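Local coordinates for protein LamCAT (Aquimarina, PDB 6JH5) that probably hydrolyses the beta-1,3-glucan laminarin, as a marine bacterial laminarinase of glycoside hydrolase family 16 that carries a bound calcium ion, at residues Asn14-Ser17 and Ser18-Phe22; Arg57-Gly61 and Gly62-Thr66. All coordinates share one frame; numbering follows the deposited sequence.

In the fold
Both contacts are local turns at the surface of a family 16 glycoside hydrolase, whose fold is the beta-jelly-roll sandwich of the concanavalin clan. Contact 1 (14-22) comes first along the chain, rounding the loop that leaves strand 5-10 and running into strand 21-22; contact 2 (57-66) follows as the hairpin end joining strands 50-60 and 63-71. Their centres lie about 24 Å apart and their nearest atoms about 11 Å apart. Strand 63-71 relates them, carrying the second arm of contact 2 and pairing antiparallel with strand 21-22 of contact 1; it thus ties the hairpin to the loop on the calcium side, where the ion lies about 11 Å from the I16 side chain.

Contact 1 (Asn14-Ser17 and Ser18-Phe22); sequences NGIS and SDWVF
S17 and W20 are the ends of a type I beta turn that swings the chain into strand 21-22, at the surface of the jelly-roll sandwich. Its backbone bond, W20 N to S17 O, is weak at 3.3 Å. A water bridges the mouth of the turn, donating to S17 O and to W20 O, each at 2.9 Å. Inside the turn S17 OG accepts from D19 N at 3.3 Å, an ST turn; chi1 of 76° folds OG back over its own main chain toward D19 N. Beyond the turn, D10 binds both S17 OG and W20 NE1, tying the hydroxyl and the indole to one carboxylate, while D19 forms a salt bridge with R75 through OD1 and accepts a hydrogen bond from W8 through OD2. The apolar part rests on I16. I16 CG2 meets W20 CD1 at 3.6 Å, the two side chains crossing at about a right angle, and I16 CD1 reaches the edge of the F22 ring near the ring plane, 4.1 Å from F22 CZ. M70 of strand 63-71 touches all three of these side chains. At the edge of the indole, in its plane, S17 O lies 3.5 Å from W20 CD1.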
ATOM      1  N   ASN A  14      -6.298 -14.509 -14.707  1.00 29.80           N
ATOM      2  CA  ASN A  14      -5.316 -15.516 -15.166  1.00 30.95           C
ATOM      3  C   ASN A  14      -3.872 -15.048 -14.956  1.00 30.15           C
ATOM      4  O   ASN A  14      -2.971 -15.893 -14.899  1.00 37.98           O
ATOM      5  CB  ASN A  14      -5.599 -15.881 -16.621  1.00 33.25           C
ATOM      6  CG  ASN A  14      -7.008 -16.400 -16.834  1.00 35.53           C
ATOM      7  OD1 ASN A  14      -7.830 -15.752 -17.473  1.00 39.38           O
ATOM      8  ND2 ASN A  14      -7.296 -17.542 -16.256  1.00 32.67           N
ATOM      9  N   GLY A  15      -3.664 -13.743 -14.858  1.00 22.23           N
ATOM     10  CA  GLY A  15      -2.305 -13.210 -14.749  1.00 19.01           C
ATOM     11  C   GLY A  15      -2.322 -11.797 -14.210  1.00 17.79           C
ATOM     12  O   GLY A  15      -3.351 -11.336 -13.835  1.00 18.31           O
ATOM     13  N   ILE A  16      -1.151 -11.194 -14.167  1.00 17.50           N
ATOM     14  CA  ILE A  16      -1.002  -9.817 -13.656  1.00 17.70           C
ATOM     15  C   ILE A  16      -1.070  -8.912 -14.873  1.00 18.45           C
ATOM     16  O   ILE A  16      -0.379  -9.153 -15.808  1.00 19.71           O
ATOM     17  CB  ILE A  16       0.332  -9.706 -12.908  1.00 17.66           C
ATOM     18  CG1 ILE A  16       0.331 -10.661 -11.712  1.00 15.99           C
ATOM     19  CG2 ILE A  16       0.561  -8.270 -12.492  1.00 16.86           C
ATOM     20  CD1 ILE A  16       1.597 -10.693 -10.950  1.00 18.42           C
ATOM     21  N   SER A  17      -1.891  -7.893 -14.798  1.00 17.81           N
ATOM     22  CA  SER A  17      -1.984  -7.034 -15.990  1.00 20.15           C
ATOM     23  C   SER A  17      -0.687  -6.271 -16.204  1.00 19.78           C
ATOM     24  O   SER A  17       0.057  -6.035 -15.303  1.00 16.32           O
ATOM     25  CB  SER A  17      -3.114  -6.122 -15.883  1.00 20.58           C
ATOM     26  OG  SER A  17      -2.819  -5.079 -15.015  1.00 21.93           O
ATOM     27  N   SER A  18      -0.569  -5.720 -17.402  1.00 17.65           N
ATOM     28  CA  SER A  18       0.618  -4.940 -17.812  1.00 17.78           C
ATOM     29  C   SER A  18       0.549  -3.528 -17.223  1.00 16.51           C
ATOM     30  O   SER A  18       1.455  -2.764 -17.401  1.00 15.45           O
ATOM     31  CB  SER A  18       0.718  -4.914 -19.284  1.00 18.09           C
ATOM     32  OG  SER A  18      -0.275  -4.080 -19.793  1.00 21.19           O
ATOM     33  N   ASP A  19      -0.488  -3.263 -16.424  1.00 14.44           N
ATOM     34  CA  ASP A  19      -0.622  -1.957 -15.730  1.00 14.94           C
ATOM     35  C   ASP A  19       0.320  -1.922 -14.525  1.00 14.12           C
ATOM     36  O   ASP A  19       0.449  -0.916 -13.947  1.00 17.30           O
ATOM     37  CB  ASP A  19      -2.075  -1.649 -15.363  1.00 17.39           C
ATOM     38  CG  ASP A  19      -2.979  -1.555 -16.582  1.00 20.21           C
ATOM     39  OD1 ASP A  19      -2.485  -1.194 -17.609  1.00 21.91           O
ATOM     40  OD2 ASP A  19      -4.138  -1.899 -16.470  1.00 22.36           O
ATOM     41  N   TRP A  20       0.968  -3.032 -14.202  1.00 13.18           N
ATOM     42  CA  TRP A  20       1.883  -3.075 -13.037  1.00 13.79           C
ATOM     43  C   TRP A  20       3.358  -3.145 -13.454  1.00 14.04           C
ATOM     44  O   TRP A  20       3.682  -3.889 -14.317  1.00 16.14           O
ATOM     45  CB  TRP A  20       1.564  -4.260 -12.131  1.00 12.62           C
ATOM     46  CG  TRP A  20       0.181  -4.304 -11.575  1.00 13.07           C
ATOM     47  CD1 TRP A  20      -0.872  -4.984 -12.094  1.00 14.07           C
ATOM     48  CD2 TRP A  20      -0.294  -3.693 -10.364  1.00 12.34           C
ATOM     49  NE1 TRP A  20      -1.970  -4.838 -11.304  1.00 14.53           N
ATOM     50  CE2 TRP A  20      -1.646  -4.055 -10.238  1.00 12.71           C
ATOM     51  CE3 TRP A  20       0.284  -2.887  -9.380  1.00 13.11           C
ATOM     52  CZ2 TRP A  20      -2.431  -3.630  -9.179  1.00 13.56           C
ATOM     53  CZ3 TRP A  20      -0.494  -2.463  -8.335  1.00 13.48           C
ATOM     54  CH2 TRP A  20      -1.827  -2.836  -8.242  1.00 13.00           C
ATOM     55  N   VAL A  21       4.166  -2.340 -12.776  1.00 13.43           N
ATOM     56  CA  VAL A  21       5.646  -2.233 -12.898  1.00 15.80           C
ATOM     57  C   VAL A  21       6.230  -2.761 -11.580  1.00 16.45           C
ATOM     58  O   VAL A  21       5.653  -2.512 -10.571  1.00 15.56           O
ATOM     59  CB  VAL A  21       6.027  -0.756 -13.137  1.00 20.78           C
ATOM     60  CG1 VAL A  21       7.515  -0.560 -13.220  1.00 25.40           C
ATOM     61  CG2 VAL A  21       5.364  -0.249 -14.398  1.00 26.21           C
ATOM     62  N   PHE A  22       7.377  -3.420 -11.627  1.00 14.41           N
ATOM     63  CA  PHE A  22       7.922  -4.055 -10.407  1.00 15.66           C
ATOM     64  C   PHE A  22       9.235  -3.443  -9.953  1.00 15.72           C
ATOM     65  O   PHE A  22      10.043  -3.113 -10.763  1.00 17.44           O
ATOM     66  CB  PHE A  22       8.120  -5.550 -10.651  1.00 14.44           C
ATOM     67  CG  PHE A  22       6.830  -6.309 -10.808  1.00 15.22           C
ATOM     68  CD1 PHE A  22       6.107  -6.250 -11.983  1.00 18.11           C
ATOM     69  CD2 PHE A  22       6.328  -7.063  -9.769  1.00 16.96           C
ATOM     70  CE1 PHE A  22       4.921  -6.940 -12.123  1.00 19.03           C
ATOM     71  CE2 PHE A  22       5.140  -7.751  -9.915  1.00 19.36           C
ATOM     72  CZ  PHE A  22       4.436  -7.675 -11.083  1.00 20.13           C
TER
HETATM   73  O   HOH W   1       2.886  -6.472 -15.232  1.00 27.70           O

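Contact 2 (Arg57-Gly61 and Gly62-Thr66); sequences RESIG and GYNYT
R57 and Y65 run alongside each other in one direction; R57 CG meets the ring at Y65 CE1, 3.8 Å away, while the guanidinium plane stands 48° from that of the ring. The phenol is held from beyond the hairpin, where its OH bonds to N216. At E58 the backbone N donates to N64 O at 3.1 Å, coming from above the carbonyl plane. The E58 side chain reaches across T66, and T66 OG1 donates to E58 OE2 at 2.7 Å, meeting the carboxylate on its anti side and 30° out of its plane. N43 also bonds to OG1, so the threonine hydroxyl has two partners, whereas R40 lies at long, weak ion-pair distance from E58 OE1. An alanine here would take away the carboxylate, and T66 OG1, left with N43, is likely to be less firmly fixed in its rotation. S59 contributes its CA, in a CA-H...O contact with Y63 O. Next comes the tight end of the beta hairpin joining strands 50-60 and 63-71: I60 and Y63 form an antiparallel hydrogen-bonded pair, with I60 N to Y63 O at 3.0 Å and Y63 N to I60 O at 2.9 Å, closing a type I' turn. With CG1 anti to the backbone N (chi1 175°), I60 directs CG2 against T66 CG2, a tight 3.4 Å. G61 and G62 fill the corner, both with positive phi; at G62 a CB would collide with the carbonyl O of G61. That same G61 O lies 3.2 Å from Y63 CD2, approaching the ring obliquely.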
ATOM      1  N   ARG A  57      12.477 -16.626   2.621  1.00 19.53           N
ATOM      2  CA  ARG A  57      13.824 -16.552   3.212  1.00 20.55           C
ATOM      3  C   ARG A  57      14.742 -17.045   2.115  1.00 22.67           C
ATOM      4  O   ARG A  57      14.743 -18.215   1.837  1.00 28.93           O
ATOM      5  CB  ARG A  57      13.956 -17.519   4.373  1.00 25.64           C
ATOM      6  CG  ARG A  57      13.536 -16.889   5.676  1.00 27.54           C
ATOM      7  CD  ARG A  57      13.586 -17.867   6.804  1.00 33.31           C
ATOM      8  NE  ARG A  57      14.959 -18.029   7.210  1.00 35.12           N
ATOM      9  CZ  ARG A  57      15.441 -19.118   7.767  1.00 45.11           C
ATOM     10  NH1 ARG A  57      14.652 -20.154   7.991  1.00 54.14           N
ATOM     11  NH2 ARG A  57      16.708 -19.168   8.114  1.00 47.19           N
ATOM     12  N   GLU A  58      15.424 -16.120   1.490  1.00 23.57           N
ATOM     13  CA  GLU A  58      16.249 -16.464   0.325  1.00 26.28           C
ATOM     14  C   GLU A  58      17.377 -15.441   0.294  1.00 26.60           C
ATOM     15  O   GLU A  58      17.112 -14.291   0.570  1.00 25.69           O
ATOM     16  CB  GLU A  58      15.251 -16.437  -0.835  1.00 28.65           C
ATOM     17  CG  GLU A  58      15.748 -15.947  -2.153  1.00 33.84           C
ATOM     18  CD  GLU A  58      14.741 -16.194  -3.263  1.00 34.89           C
ATOM     19  OE1 GLU A  58      15.167 -16.662  -4.313  1.00 45.02           O
ATOM     20  OE2 GLU A  58      13.589 -15.919  -3.084  1.00 25.90           O
ATOM     21  N   SER A  59      18.573 -15.868  -0.079  1.00 24.75           N
ATOM     22  CA  SER A  59      19.728 -14.946  -0.120  1.00 25.86           C
ATOM     23  C   SER A  59      19.893 -14.359  -1.508  1.00 24.08           C
ATOM     24  O   SER A  59      19.973 -15.125  -2.443  1.00 24.86           O
ATOM     25  CB  SER A  59      20.995 -15.681   0.200  1.00 31.57           C
ATOM     26  OG  SER A  59      20.936 -16.260   1.475  1.00 38.23           O
ATOM     27  N   ILE A  60      19.889 -13.044  -1.613  1.00 21.59           N
ATOM     28  CA  ILE A  60      20.179 -12.411  -2.922  1.00 21.62           C
ATOM     29  C   ILE A  60      20.675 -10.997  -2.684  1.00 22.57           C
ATOM     30  O   ILE A  60      20.137 -10.349  -1.852  1.00 21.29           O
ATOM     31  CB  ILE A  60      18.938 -12.403  -3.809  1.00 22.74           C
ATOM     32  CG1 ILE A  60      19.209 -11.633  -5.099  1.00 22.91           C
ATOM     33  CG2 ILE A  60      17.761 -11.834  -3.032  1.00 22.06           C
ATOM     34  CD1 ILE A  60      18.154 -11.852  -6.129  1.00 22.17           C
ATOM     35  N   GLY A  61      21.729 -10.583  -3.370  1.00 23.13           N
ATOM     36  CA  GLY A  61      22.187  -9.187  -3.278  1.00 25.00           C
ATOM     37  C   GLY A  61      22.617  -8.760  -1.892  1.00 24.58           C
ATOM     38  O   GLY A  61      22.688  -7.589  -1.666  1.00 28.13           O
ATOM     39  N   GLY A  62      22.981  -9.706  -1.035  1.00 24.36           N
ATOM     40  CA  GLY A  62      23.388  -9.346   0.330  1.00 22.91           C
ATOM     41  C   GLY A  62      22.238  -9.321   1.310  1.00 23.85           C
ATOM     42  O   GLY A  62      22.477  -9.063   2.448  1.00 25.09           O
ATOM     43  N   TYR A  63      21.046  -9.672   0.858  1.00 19.99           N
ATOM     44  CA  TYR A  63      19.832  -9.633   1.705  1.00 19.37           C
ATOM     45  C   TYR A  63      19.325 -11.047   1.940  1.00 19.73           C
ATOM     46  O   TYR A  63      19.676 -11.930   1.188  1.00 22.32           O
ATOM     47  CB  TYR A  63      18.798  -8.690   1.088  1.00 19.89           C
ATOM     48  CG  TYR A  63      19.331  -7.292   1.063  1.00 18.70           C
ATOM     49  CD1 TYR A  63      19.227  -6.486   2.173  1.00 19.30           C
ATOM     50  CD2 TYR A  63      20.050  -6.831  -0.015  1.00 19.12           C
ATOM     51  CE1 TYR A  63      19.774  -5.225   2.197  1.00 19.54           C
ATOM     52  CE2 TYR A  63      20.593  -5.566  -0.014  1.00 19.73           C
ATOM     53  CZ  TYR A  63      20.460  -4.767   1.098  1.00 19.94           C
ATOM     54  OH  TYR A  63      21.018  -3.536   1.114  1.00 23.96           O
ATOM     55  N   ASN A  64      18.523 -11.213   2.985  1.00 18.50           N
ATOM     56  CA  ASN A  64      18.092 -12.567   3.416  1.00 19.32           C
ATOM     57  C   ASN A  64      16.607 -12.858   3.198  1.00 16.86           C
ATOM     58  O   ASN A  64      16.176 -13.915   3.564  1.00 17.84           O
ATOM     59  CB  ASN A  64      18.493 -12.773   4.870  1.00 21.45           C
ATOM     60  CG  ASN A  64      19.982 -12.597   5.009  1.00 25.56           C
ATOM     61  OD1 ASN A  64      20.732 -13.127   4.224  1.00 28.25           O
ATOM     62  ND2 ASN A  64      20.391 -11.809   5.974  1.00 30.26           N
ATOM     63  N   TYR A  65      15.877 -11.894   2.670  1.00 16.32           N
ATOM     64  CA  TYR A  65      14.441 -12.083   2.394  1.00 14.89           C
ATOM     65  C   TYR A  65      14.134 -11.495   1.014  1.00 14.91           C
ATOM     66  O   TYR A  65      14.765 -10.561   0.601  1.00 15.21           O
ATOM     67  CB  TYR A  65      13.557 -11.389   3.435  1.00 16.03           C
ATOM     68  CG  TYR A  65      13.870 -11.751   4.860  1.00 14.81           C
ATOM     69  CD1 TYR A  65      13.322 -12.868   5.442  1.00 15.46           C
ATOM     70  CD2 TYR A  65      14.741 -10.988   5.604  1.00 15.98           C
ATOM     71  CE1 TYR A  65      13.624 -13.208   6.749  1.00 14.98           C
ATOM     72  CE2 TYR A  65      15.052 -11.313   6.906  1.00 16.04           C
ATOM     73  CZ  TYR A  65      14.495 -12.430   7.482  1.00 16.87           C
ATOM     74  OH  TYR A  65      14.809 -12.762   8.756  1.00 17.24           O
ATOM     75  N   THR A  66      13.161 -12.096   0.358  1.00 16.44           N
ATOM     76  CA  THR A  66      12.666 -11.586  -0.934  1.00 15.28           C
ATOM     77  C   THR A  66      11.159 -11.401  -0.831  1.00 14.58           C
ATOM     78  O   THR A  66      10.526 -12.070  -0.066  1.00 15.55           O
ATOM     79  CB  THR A  66      13.018 -12.500  -2.109  1.00 14.82           C
ATOM     80  OG1 THR A  66      12.452 -13.776  -1.859  1.00 15.47           O
ATOM     81  CG2 THR A  66      14.509 -12.577  -2.325  1.00 16.53           C
TER